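Local coordinates for putative lipoprotein (Bacteroides ovatus, PDB 3OQQ) that is of unknown function but is a putative extracellular lipoprotein that binds calcium ions, at residues M130-W135 / Y143-N148. Numbering follows the deposited sequence.
Sequences MFEDGW and YDEDFN. With CA (calcium ion), chain B; CA (calcium ion), chain C.
E132 lays its CG methylene over the centre of the F147 ring, a CH-pi contact almost along the ring normal, while M130 O meets the ring's edge in plane and E145 CB abuts E132 CD at 3.4 Å. A bend at chi2 (-57°) turns the carboxylate off the ring and onto a calcium ion, gripped through both oxygens, with E132 OE2 at 2.2 Å from the metal. The same oxygen accepts a bent hydrogen bond from F147 N (2.9 Å), on its anti side and 27° out of the carboxylate plane. D146 OD1, only 3.0 Å from E132 OE2, bridges this calcium and a second one, whose shell includes N148, G186 and E397; D149 serves both, and D146 OD2 also accepts from R398 N. Replacing F147 by an alanine would probably open a gap under the E132 methylene and cost it the CH-pi contact, though the backbone N-H and the calcium would still hold the carboxylate. Beyond this packed side the contact becomes looser and watery: one calcium-bound water donates to D133 OD1, another donates to E145 OE1 and accepts from D146 N, and E145 OE2 turns to L139 N. With so many carboxylates gathered, calcium probably offsets their repulsion and ties the loop down.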
# COMPACT_ATOMS: atom_id res chain seq x y z
N MSE A 130 6.93 1.08 6.52
CA MSE A 130 8.20 1.35 7.17
C MSE A 130 8.73 0.10 7.78
O MSE A 130 8.09 -0.45 8.67
CB MSE A 130 8.05 2.46 8.22
CG MSE A 130 7.69 3.78 7.60
SE MSE A 130 7.87 5.20 8.89
CE MSE A 130 7.02 6.57 7.84
N PHE A 131 9.93 -0.32 7.35
CA PHE A 131 10.53 -1.55 7.84
C PHE A 131 11.83 -1.35 8.55
O PHE A 131 12.59 -0.44 8.21
CB PHE A 131 10.81 -2.49 6.65
CG PHE A 131 9.72 -3.47 6.39
CD1 PHE A 131 9.56 -4.60 7.20
CD2 PHE A 131 8.85 -3.30 5.31
CE1 PHE A 131 8.55 -5.52 6.94
CE2 PHE A 131 7.82 -4.21 5.08
CZ PHE A 131 7.68 -5.32 5.88
N GLU A 132 12.11 -2.26 9.49
CA GLU A 132 13.38 -2.49 10.19
C GLU A 132 14.03 -3.66 9.45
O GLU A 132 13.33 -4.58 9.04
CB GLU A 132 13.15 -2.78 11.69
CG GLU A 132 13.30 -1.53 12.56
CD GLU A 132 14.65 -0.85 12.43
OE1 GLU A 132 15.66 -1.50 12.77
OE2 GLU A 132 14.71 0.30 11.95
N ASP A 133 15.34 -3.63 9.26
CA ASP A 133 16.04 -4.65 8.48
C ASP A 133 16.78 -5.70 9.30
O ASP A 133 17.48 -6.53 8.72
CB ASP A 133 17.05 -3.97 7.53
CG ASP A 133 18.10 -3.08 8.19
OD1 ASP A 133 18.37 -3.27 9.41
OD2 ASP A 133 18.60 -2.16 7.52
N GLY A 134 16.70 -5.63 10.61
CA GLY A 134 17.50 -6.47 11.50
C GLY A 134 16.97 -7.81 11.92
O GLY A 134 17.72 -8.57 12.55
N TRP A 135 15.68 -8.13 11.61
CA TRP A 135 15.06 -9.42 11.97
C TRP A 135 16.05 -10.58 11.73
O TRP A 135 16.67 -10.61 10.67
CB TRP A 135 13.75 -9.64 11.16
CG TRP A 135 13.10 -10.97 11.41
CD1 TRP A 135 12.34 -11.32 12.49
CD2 TRP A 135 13.34 -12.18 10.67
NE1 TRP A 135 12.02 -12.66 12.43
CE2 TRP A 135 12.62 -13.21 11.32
CE3 TRP A 135 14.01 -12.48 9.47
CZ2 TRP A 135 12.60 -14.53 10.84
CZ3 TRP A 135 14.00 -13.79 9.00
CH2 TRP A 135 13.30 -14.80 9.68
N TYR A 143 10.73 -0.11 19.73
CA TYR A 143 10.35 1.18 19.14
C TYR A 143 11.46 2.24 19.34
O TYR A 143 11.25 3.41 19.04
CB TYR A 143 8.99 1.65 19.66
CG TYR A 143 8.70 1.21 21.08
CD1 TYR A 143 9.43 1.72 22.15
CD2 TYR A 143 7.69 0.30 21.35
CE1 TYR A 143 9.16 1.33 23.46
CE2 TYR A 143 7.40 -0.09 22.66
CZ TYR A 143 8.14 0.43 23.71
OH TYR A 143 7.88 0.01 25.00
N ASP A 144 12.65 1.82 19.80
CA ASP A 144 13.86 2.62 19.91
C ASP A 144 14.65 2.48 18.58
O ASP A 144 15.63 3.19 18.35
CB ASP A 144 14.71 2.20 21.13
CG ASP A 144 14.43 3.03 22.38
OD1 ASP A 144 13.91 4.16 22.25
OD2 ASP A 144 14.80 2.58 23.47
N GLU A 145 14.21 1.56 17.70
CA GLU A 145 14.73 1.40 16.33
C GLU A 145 14.25 2.60 15.54
O GLU A 145 13.27 3.23 15.97
CB GLU A 145 14.25 0.07 15.68
CG GLU A 145 14.66 -1.21 16.40
CD GLU A 145 16.13 -1.59 16.45
OE1 GLU A 145 16.99 -0.76 16.10
OE2 GLU A 145 16.41 -2.73 16.91
N ASP A 146 14.90 2.94 14.40
CA ASP A 146 14.51 4.13 13.65
C ASP A 146 13.36 3.89 12.62
O ASP A 146 12.73 4.86 12.18
CB ASP A 146 15.73 4.82 12.98
CG ASP A 146 16.62 4.02 12.03
OD1 ASP A 146 16.29 2.85 11.72
OD2 ASP A 146 17.66 4.56 11.61
N PHE A 147 13.08 2.62 12.26
CA PHE A 147 12.02 2.23 11.32
C PHE A 147 12.09 2.97 9.97
O PHE A 147 11.06 3.30 9.39
CB PHE A 147 10.60 2.37 11.93
CG PHE A 147 10.23 1.16 12.75
CD1 PHE A 147 10.63 1.05 14.09
CD2 PHE A 147 9.54 0.09 12.18
CE1 PHE A 147 10.32 -0.09 14.84
CE2 PHE A 147 9.23 -1.05 12.93
CZ PHE A 147 9.63 -1.14 14.25
N ASN A 148 13.30 3.20 9.46
CA ASN A 148 13.42 3.88 8.16
C ASN A 148 14.31 3.07 7.21
O ASN A 148 14.72 3.58 6.18
CB ASN A 148 13.95 5.30 8.33
CG ASN A 148 15.37 5.30 8.82
OD1 ASN A 148 15.99 4.23 8.90
ND2 ASN A 148 15.94 6.45 9.10
CA CA B . 18.00 3.17 9.65
CA CA C . 16.90 0.40 11.78
O HOH W 1 18.48 -1.39 11.88
O HOH W 2 17.30 1.00 14.09
O HOH W 3 19.02 1.23 11.17